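Local structure of aldose 1-epimerase (3NRE) at residues D15-I23 against D86-C94; S98-Y106 against R116-T124. The protein is a putative aldose 1-epimerase, probably interconverting the alpha and beta anomers of an aldose sugar as in related mutarotases. All coordinates share one frame; numbering follows the deposited sequence.

Contact 1 of 2, residues D15-I23 against D86-C94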
loop_
_atom_site.group_PDB
_atom_site.type_symbol
_atom_site.label_atom_id
_atom_site.label_comp_id
_atom_site.label_asym_id
_atom_site.label_seq_id
_atom_site.Cartn_x
_atom_site.Cartn_y
_atom_site.Cartn_z
ATOM N N ASP A 15 -16.119 0.624 4.138
ATOM C CA ASP A 15 -16.251 -0.760 4.619
ATOM C C ASP A 15 -14.849 -1.358 4.805
ATOM O O ASP A 15 -13.986 -1.184 3.940
ATOM C CB ASP A 15 -16.992 -1.612 3.582
ATOM C CG ASP A 15 -18.502 -1.407 3.589
ATOM O OD1 ASP A 15 -19.042 -0.618 4.423
ATOM O OD2 ASP A 15 -19.193 -2.103 2.782
ATOM N N VAL A 16 -14.639 -2.078 5.916
ATOM C CA VAL A 16 -13.344 -2.678 6.254
ATOM C C VAL A 16 -13.570 -4.107 6.689
ATOM O O VAL A 16 -14.516 -4.372 7.415
ATOM C CB VAL A 16 -12.625 -1.948 7.417
ATOM C CG1 VAL A 16 -11.290 -2.612 7.769
ATOM C CG2 VAL A 16 -12.440 -0.455 7.104
ATOM N N SER A 17 -12.708 -5.022 6.246
ATOM C CA SER A 17 -12.804 -6.416 6.619
ATOM C C SER A 17 -11.705 -6.817 7.569
ATOM O O SER A 17 -10.566 -6.361 7.406
ATOM C CB SER A 17 -12.682 -7.296 5.352
ATOM O OG SER A 17 -12.592 -8.657 5.678
ATOM N N ASP A 18 -12.030 -7.732 8.479
ATOM C CA ASP A 18 -10.994 -8.341 9.336
ATOM C C ASP A 18 -10.087 -9.313 8.576
ATOM O O ASP A 18 -9.097 -9.771 9.132
ATOM C CB ASP A 18 -11.556 -9.022 10.579
ATOM C CG ASP A 18 -12.570 -10.160 10.280
ATOM O OD1 ASP A 18 -12.849 -10.491 9.109
ATOM O OD2 ASP A 18 -13.118 -10.690 11.295
ATOM N N GLN A 19 -10.444 -9.688 7.347
ATOM C CA GLN A 19 -9.614 -10.572 6.530
ATOM C C GLN A 19 -8.556 -9.690 5.876
ATOM O O GLN A 19 -8.832 -8.956 4.902
ATOM C CB GLN A 19 -10.429 -11.279 5.448
ATOM C CG GLN A 19 -11.562 -12.063 6.000
ATOM C CD GLN A 19 -11.155 -13.161 6.958
ATOM O OE1 GLN A 19 -10.526 -14.139 6.545
ATOM N NE2 GLN A 19 -11.541 -13.038 8.238
ATOM N N GLY A 20 -7.356 -9.702 6.440
ATOM C CA GLY A 20 -6.276 -8.892 5.902
ATOM C C GLY A 20 -6.240 -7.430 6.342
ATOM O O GLY A 20 -5.425 -6.661 5.891
ATOM N N GLY A 21 -7.211 -6.990 7.132
ATOM C CA GLY A 21 -7.302 -5.605 7.471
ATOM C C GLY A 21 -7.534 -4.703 6.271
ATOM O O GLY A 21 -7.037 -3.594 6.204
ATOM N N VAL A 22 -8.292 -5.223 5.324
ATOM C CA VAL A 22 -8.463 -4.585 4.044
ATOM C C VAL A 22 -9.676 -3.668 4.020
ATOM O O VAL A 22 -10.704 -3.927 4.647
ATOM C CB VAL A 22 -8.555 -5.596 2.908
ATOM C CG1 VAL A 22 -7.312 -6.520 2.901
ATOM C CG2 VAL A 22 -9.893 -6.440 2.957
ATOM N N ILE A 23 -9.541 -2.584 3.284
ATOM C CA ILE A 23 -10.717 -1.777 2.924
ATOM C C ILE A 23 -11.451 -2.521 1.826
ATOM O O ILE A 23 -10.823 -2.967 0.860
ATOM C CB ILE A 23 -10.316 -0.394 2.421
ATOM C CG1 ILE A 23 -9.581 0.333 3.544
ATOM C CG2 ILE A 23 -11.539 0.462 2.058
ATOM C CD1 ILE A 23 -9.057 1.725 3.189
ATOM N N ASP A 86 2.926 -9.938 6.116
ATOM C CA ASP A 86 1.909 -10.919 6.515
ATOM C C ASP A 86 0.545 -10.320 6.814
ATOM O O ASP A 86 -0.421 -11.046 6.883
ATOM C CB ASP A 86 2.356 -11.700 7.745
ATOM C CG ASP A 86 3.858 -11.940 7.756
ATOM O OD1 ASP A 86 4.358 -12.786 6.930
ATOM O OD2 ASP A 86 4.519 -11.238 8.585
ATOM N N GLY A 87 0.492 -9.037 7.088
ATOM C CA GLY A 87 -0.759 -8.430 7.506
ATOM C C GLY A 87 -1.913 -8.658 6.551
ATOM O O GLY A 87 -3.027 -9.052 6.952
ATOM N N TRP A 88 -1.637 -8.429 5.277
ATOM C CA TRP A 88 -2.650 -8.599 4.243
ATOM C C TRP A 88 -3.232 -10.006 4.115
ATOM O O TRP A 88 -4.260 -10.169 3.464
ATOM C CB TRP A 88 -2.128 -8.105 2.878
ATOM C CG TRP A 88 -1.004 -8.937 2.278
ATOM C CD1 TRP A 88 0.143 -9.392 2.901
ATOM C CD2 TRP A 88 -0.911 -9.351 0.922
ATOM N NE1 TRP A 88 0.922 -10.063 1.981
ATOM C CE2 TRP A 88 0.294 -10.058 0.773
ATOM C CE3 TRP A 88 -1.711 -9.145 -0.200
ATOM C CZ2 TRP A 88 0.710 -10.570 -0.449
ATOM C CZ3 TRP A 88 -1.313 -9.662 -1.414
ATOM C CH2 TRP A 88 -0.121 -10.388 -1.537
ATOM N N LEU A 89 -2.551 -11.031 4.659
ATOM C CA LEU A 89 -2.958 -12.402 4.591
ATOM C C LEU A 89 -3.556 -12.938 5.912
ATOM O O LEU A 89 -3.997 -14.084 5.972
ATOM C CB LEU A 89 -1.768 -13.285 4.213
ATOM C CG LEU A 89 -1.074 -12.909 2.905
ATOM C CD1 LEU A 89 0.131 -13.844 2.700
ATOM C CD2 LEU A 89 -2.051 -13.017 1.778
ATOM N N GLY A 90 -3.472 -12.157 6.953
ATOM C CA GLY A 90 -3.865 -12.620 8.312
ATOM C C GLY A 90 -5.253 -12.183 8.704
ATOM O O GLY A 90 -5.868 -11.298 8.068
ATOM N N GLU A 91 -5.779 -12.812 9.730
ATOM C CA GLU A 91 -7.072 -12.410 10.253
ATOM C C GLU A 91 -6.883 -11.457 11.439
ATOM O O GLU A 91 -6.165 -11.779 12.398
ATOM C CB GLU A 91 -7.887 -13.627 10.669
ATOM C CG GLU A 91 -8.352 -14.501 9.516
ATOM C CD GLU A 91 -9.397 -15.498 9.984
ATOM O OE1 GLU A 91 -10.559 -15.076 10.194
ATOM O OE2 GLU A 91 -9.041 -16.684 10.165
ATOM N N TRP A 92 -7.510 -10.283 11.371
ATOM C CA TRP A 92 -7.329 -9.242 12.380
ATOM C C TRP A 92 -8.487 -9.288 13.361
ATOM O O TRP A 92 -9.543 -9.907 13.073
ATOM C CB TRP A 92 -7.272 -7.876 11.712
ATOM C CG TRP A 92 -6.093 -7.664 10.770
ATOM C CD1 TRP A 92 -5.715 -8.457 9.706
ATOM C CD2 TRP A 92 -5.146 -6.573 10.814
ATOM N NE1 TRP A 92 -4.615 -7.912 9.089
ATOM C CE2 TRP A 92 -4.230 -6.775 9.756
ATOM C CE3 TRP A 92 -4.974 -5.451 11.645
ATOM C CZ2 TRP A 92 -3.192 -5.891 9.503
ATOM C CZ3 TRP A 92 -3.936 -4.613 11.422
ATOM C CH2 TRP A 92 -3.065 -4.814 10.312
ATOM N N GLN A 93 -8.301 -8.634 14.518
ATOM C CA GLN A 93 -9.327 -8.538 15.542
ATOM C C GLN A 93 -9.708 -7.091 15.722
ATOM O O GLN A 93 -8.860 -6.212 15.800
ATOM C CB GLN A 93 -8.793 -9.108 16.849
ATOM C CG GLN A 93 -8.752 -10.652 16.895
ATOM C CD GLN A 93 -7.598 -11.288 16.112
ATOM O OE1 GLN A 93 -7.838 -12.176 15.257
ATOM N NE2 GLN A 93 -6.331 -10.855 16.390
ATOM N N CYS A 94 -10.998 -6.841 15.897
ATOM C CA CYS A 94 -11.473 -5.486 16.145
ATOM C C CYS A 94 -11.361 -5.159 17.650
ATOM O O CYS A 94 -11.844 -5.932 18.457
ATOM C CB CYS A 94 -12.930 -5.349 15.625
ATOM S SG CYS A 94 -13.673 -3.783 15.992
HETATM O O HOH W 1 -12.682 -8.952 13.756
#

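Contact 2 of 2, residues S98-Y106 against R116-T124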
loop_
_atom_site.group_PDB
_atom_site.type_symbol
_atom_site.label_atom_id
_atom_site.label_comp_id
_atom_site.label_asym_id
_atom_site.label_seq_id
_atom_site.Cartn_x
_atom_site.Cartn_y
_atom_site.Cartn_z
ATOM N N SER A 98 -16.725 2.637 16.151
ATOM C CA SER A 98 -17.735 3.648 16.378
ATOM C C SER A 98 -18.283 4.087 15.038
ATOM O O SER A 98 -17.898 3.542 14.004
ATOM C CB SER A 98 -17.135 4.850 17.128
ATOM O OG SER A 98 -16.447 5.702 16.236
ATOM N N ASP A 99 -19.178 5.061 15.037
ATOM C CA ASP A 99 -19.760 5.499 13.782
ATOM C C ASP A 99 -18.745 5.955 12.728
ATOM O O ASP A 99 -18.948 5.676 11.558
ATOM C CB ASP A 99 -20.825 6.577 14.015
ATOM C CG ASP A 99 -22.094 6.007 14.647
ATOM O OD1 ASP A 99 -22.289 4.751 14.637
ATOM O OD2 ASP A 99 -22.896 6.827 15.133
ATOM N N ASP A 100 -17.662 6.602 13.145
ATOM C CA ASP A 100 -16.687 7.167 12.202
ATOM C C ASP A 100 -15.244 6.728 12.480
ATOM O O ASP A 100 -14.318 7.314 11.916
ATOM C CB ASP A 100 -16.785 8.709 12.209
ATOM C CG ASP A 100 -16.525 9.324 13.600
ATOM O OD1 ASP A 100 -16.081 8.605 14.526
ATOM O OD2 ASP A 100 -16.791 10.540 13.782
ATOM N N SER A 101 -15.049 5.715 13.333
ATOM C CA SER A 101 -13.723 5.147 13.590
ATOM C C SER A 101 -13.713 3.626 13.838
ATOM O O SER A 101 -14.696 3.014 14.294
ATOM C CB SER A 101 -13.059 5.854 14.784
ATOM O OG SER A 101 -13.628 5.388 15.992
ATOM N N LEU A 102 -12.577 3.023 13.500
ATOM C CA LEU A 102 -12.366 1.599 13.639
ATOM C C LEU A 102 -10.883 1.373 13.936
ATOM O O LEU A 102 -10.022 2.067 13.390
ATOM C CB LEU A 102 -12.728 0.882 12.307
ATOM C CG LEU A 102 -12.549 -0.640 12.295
ATOM C CD1 LEU A 102 -13.643 -1.343 13.088
ATOM C CD2 LEU A 102 -12.540 -1.149 10.866
ATOM N N CYS A 103 -10.602 0.409 14.803
ATOM C CA CYS A 103 -9.259 -0.074 15.058
ATOM C C CYS A 103 -9.223 -1.610 15.086
ATOM O O CYS A 103 -10.022 -2.272 15.753
ATOM C CB CYS A 103 -8.736 0.491 16.383
ATOM S SG CYS A 103 -6.988 0.062 16.617
ATOM N N LEU A 104 -8.317 -2.165 14.277
ATOM C CA LEU A 104 -8.055 -3.574 14.191
ATOM C C LEU A 104 -6.595 -3.853 14.595
ATOM O O LEU A 104 -5.707 -3.022 14.382
ATOM C CB LEU A 104 -8.185 -4.048 12.752
ATOM C CG LEU A 104 -9.464 -3.720 12.001
ATOM C CD1 LEU A 104 -9.393 -4.188 10.529
ATOM C CD2 LEU A 104 -10.670 -4.343 12.700
ATOM N N VAL A 105 -6.363 -5.042 15.120
ATOM C CA VAL A 105 -5.017 -5.487 15.501
ATOM C C VAL A 105 -4.720 -6.885 14.932
ATOM O O VAL A 105 -5.612 -7.720 14.747
ATOM C CB VAL A 105 -4.807 -5.425 16.998
ATOM C CG1 VAL A 105 -5.063 -4.011 17.535
ATOM C CG2 VAL A 105 -5.707 -6.401 17.715
ATOM N N TYR A 106 -3.455 -7.128 14.625
ATOM C CA TYR A 106 -2.984 -8.422 14.166
ATOM C C TYR A 106 -1.660 -8.712 14.876
ATOM O O TYR A 106 -0.848 -7.808 14.998
ATOM C CB TYR A 106 -2.779 -8.390 12.650
ATOM C CG TYR A 106 -2.152 -9.628 12.064
ATOM C CD1 TYR A 106 -2.785 -10.863 12.123
ATOM C CD2 TYR A 106 -0.895 -9.596 11.485
ATOM C CE1 TYR A 106 -2.186 -12.041 11.591
ATOM C CE2 TYR A 106 -0.296 -10.750 10.959
ATOM C CZ TYR A 106 -0.932 -11.976 11.022
ATOM O OH TYR A 106 -0.328 -13.087 10.523
ATOM N N ARG A 116 3.321 -7.167 16.612
ATOM C CA ARG A 116 1.911 -6.785 16.745
ATOM C C ARG A 116 1.711 -5.505 15.933
ATOM O O ARG A 116 2.548 -4.607 15.940
ATOM C CB ARG A 116 1.560 -6.564 18.221
ATOM C CG ARG A 116 0.162 -6.060 18.551
ATOM C CD ARG A 116 -0.009 -5.890 20.100
ATOM N NE ARG A 116 -1.330 -5.365 20.473
ATOM C CZ ARG A 116 -2.352 -6.077 20.966
ATOM N NH1 ARG A 116 -2.257 -7.390 21.160
ATOM N NH2 ARG A 116 -3.490 -5.463 21.299
ATOM N N VAL A 117 0.611 -5.427 15.203
ATOM C CA VAL A 117 0.319 -4.213 14.451
ATOM C C VAL A 117 -1.113 -3.803 14.705
ATOM O O VAL A 117 -1.960 -4.674 14.781
ATOM C CB VAL A 117 0.632 -4.378 12.962
ATOM C CG1 VAL A 117 -0.046 -5.667 12.353
ATOM C CG2 VAL A 117 0.247 -3.134 12.141
ATOM N N SER A 118 -1.347 -2.490 14.805
ATOM C CA SER A 118 -2.652 -1.907 14.832
ATOM C C SER A 118 -2.880 -1.099 13.557
ATOM O O SER A 118 -1.980 -0.478 13.002
ATOM C CB SER A 118 -2.865 -1.061 16.108
ATOM O OG SER A 118 -2.041 0.075 16.071
ATOM N N GLN A 119 -4.125 -1.126 13.072
ATOM C CA GLN A 119 -4.533 -0.299 11.954
ATOM C C GLN A 119 -5.805 0.434 12.375
ATOM O O GLN A 119 -6.816 -0.236 12.622
ATOM C CB GLN A 119 -4.798 -1.136 10.705
ATOM C CG GLN A 119 -4.818 -0.284 9.454
ATOM C CD GLN A 119 -5.007 -1.065 8.180
ATOM O OE1 GLN A 119 -4.847 -0.511 7.088
ATOM N NE2 GLN A 119 -5.401 -2.326 8.296
ATOM N N ALA A 120 -5.724 1.775 12.437
ATOM C CA ALA A 120 -6.830 2.671 12.770
ATOM C C ALA A 120 -7.333 3.417 11.544
ATOM O O ALA A 120 -6.571 3.901 10.713
ATOM C CB ALA A 120 -6.404 3.684 13.841
ATOM N N PHE A 121 -8.654 3.519 11.451
ATOM C CA PHE A 121 -9.328 4.199 10.353
ATOM C C PHE A 121 -10.187 5.303 10.965
ATOM O O PHE A 121 -10.865 5.051 11.948
ATOM C CB PHE A 121 -10.259 3.201 9.636
ATOM C CG PHE A 121 -9.554 2.004 9.035
ATOM C CD1 PHE A 121 -9.260 0.898 9.801
ATOM C CD2 PHE A 121 -9.231 1.984 7.684
ATOM C CE1 PHE A 121 -8.603 -0.207 9.260
ATOM C CE2 PHE A 121 -8.599 0.889 7.125
ATOM C CZ PHE A 121 -8.318 -0.216 7.915
ATOM N N HIS A 122 -10.217 6.472 10.334
ATOM C CA HIS A 122 -11.063 7.577 10.765
ATOM C C HIS A 122 -11.661 8.324 9.579
ATOM O O HIS A 122 -10.973 8.568 8.590
ATOM C CB HIS A 122 -10.240 8.492 11.642
ATOM C CG HIS A 122 -11.027 9.568 12.311
ATOM N ND1 HIS A 122 -10.818 10.906 12.056
ATOM C CD2 HIS A 122 -12.031 9.510 13.223
ATOM C CE1 HIS A 122 -11.656 11.627 12.786
ATOM N NE2 HIS A 122 -12.396 10.802 13.506
ATOM N N LEU A 123 -12.949 8.683 9.679
ATOM C CA LEU A 123 -13.639 9.433 8.627
ATOM C C LEU A 123 -14.059 10.764 9.167
ATOM O O LEU A 123 -14.589 10.832 10.275
ATOM C CB LEU A 123 -14.916 8.726 8.171
ATOM C CG LEU A 123 -14.829 7.667 7.111
ATOM C CD1 LEU A 123 -16.250 7.250 6.720
ATOM C CD2 LEU A 123 -14.049 8.171 5.879
ATOM N N THR A 124 -13.812 11.818 8.394
ATOM C CA THR A 124 -14.499 13.090 8.600
ATOM C C THR A 124 -15.379 13.307 7.377
ATOM O O THR A 124 -15.586 12.378 6.611
ATOM C CB THR A 124 -13.523 14.243 8.769
ATOM O OG1 THR A 124 -12.811 14.424 7.537
ATOM C CG2 THR A 124 -12.571 13.977 9.938
HETATM O O HOH W 2 -15.318 12.389 12.497
#

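Contact 1 of 2, residues D15-I23 against D86-C94
Gly87 O is held from opposite faces of its carbonyl plane by Gly90 N and Trp92 NE1, the latter at 2.9 Å, while Gly20 reaches it from across the contact through a CA-H...O approach. With CG anti to its carbonyl carbon (chi1 -64°), Trp92 lays its indole against the turn of the other segment. Gly21 CA stands 3.8 Å from the centroid of its five-membered ring, almost on the ring normal, a CH-pi contact that a CB on Gly21 would foul. Around the single bridge of Gln19 and Glu91, Gly20 N gives a 2.7 Å hydrogen bond to Gly90 O, and Trp92 N a nearly straight one of 2.8 Å to Asp18 O.

Bent at chi2, Gln19 runs alongside Glu91, and its NE2 donates hydrogen bonds of 3.0 Å to both Asp18 OD1, met from above the carboxylate plane, and Glu91 OE1, in one of that residue's two conformers. Asp18 OD1 also accepts from Thr3 N. A leucine in place of Gln19 would probably leave the two acidic groups near each other without the shared amide donor. In this conformer of Glu91 one neutral amide bridges two carboxylates, which would probably soften their mutual repulsion.

Contact 2 of 2, residues S98-Y106 against R116-T124
Strands 101-106 and 116-123 run antiparallel, their axes 4.7 Å apart at closest approach and 164° between directions. Leu102 with Phe121, Leu104 with Gln119 and Tyr106 with Val117 are hydrogen-bonded pairs, each with two backbone bonds; Gln119 N to Leu104 O, at 2.8 Å, is among the shortest. Leu123 N adds a seventh bond to Asp100 O, and there a water donates to both Asp100 OD2 and Leu123 O.

The side chains of these three pairs line one face. Leu102 and Phe121 lie side by side, with Leu102 CD2 4.0 Å from Phe121 CD1, and Leu104 CD1 approaches the same ring at CE1. In Val117, chi1 of 52° sets CG1 between its backbone N and carbonyl carbon, where it meets Tyr106 CB at 3.9 Å and sits at the edge of the tyrosine ring. Buried Gln119 is satisfied at both ends of its amide, by Trp148 NE1 and Gly21 O. Val16 of strand 12-17 packs on Leu102, Leu104 and Phe121.

On the other face Val105 CG1 touches Ser118 CB at 3.9 Å, and His122 brings CD2 to 3.4 Å from Asp100 O. This regular beta hairpin, largely apolar on one face, with the buried Gln119 amide among its leucines and phenylalanine, and more polar on the other, belongs to the large antiparallel sheet of the galactose mutarotase-like beta-sandwich.

From the N terminus, the chain leaves strand 12-17, turns into strand 22-28 and returns at 86-94, where contact 1 closes a long loop, 62 helix-free residues separating the segments 15-23 and 86-94. Strand 93-97 then leads directly into contact 2, a hairpin with only nine residues between its segments. The two closures therefore follow in series, neither enclosing nor crossing the other. Their centres are 11 Å apart and they are joined directly: Gln93 O probably accepts from Val105 N, which pairs neighbouring strands of the same sheet, and Trp92 packs on Tyr106. Together they tie the small N-terminal sheet to one edge of the nine-stranded sheet, where strands 93-97, 101-109 and 114-123 lie side by side.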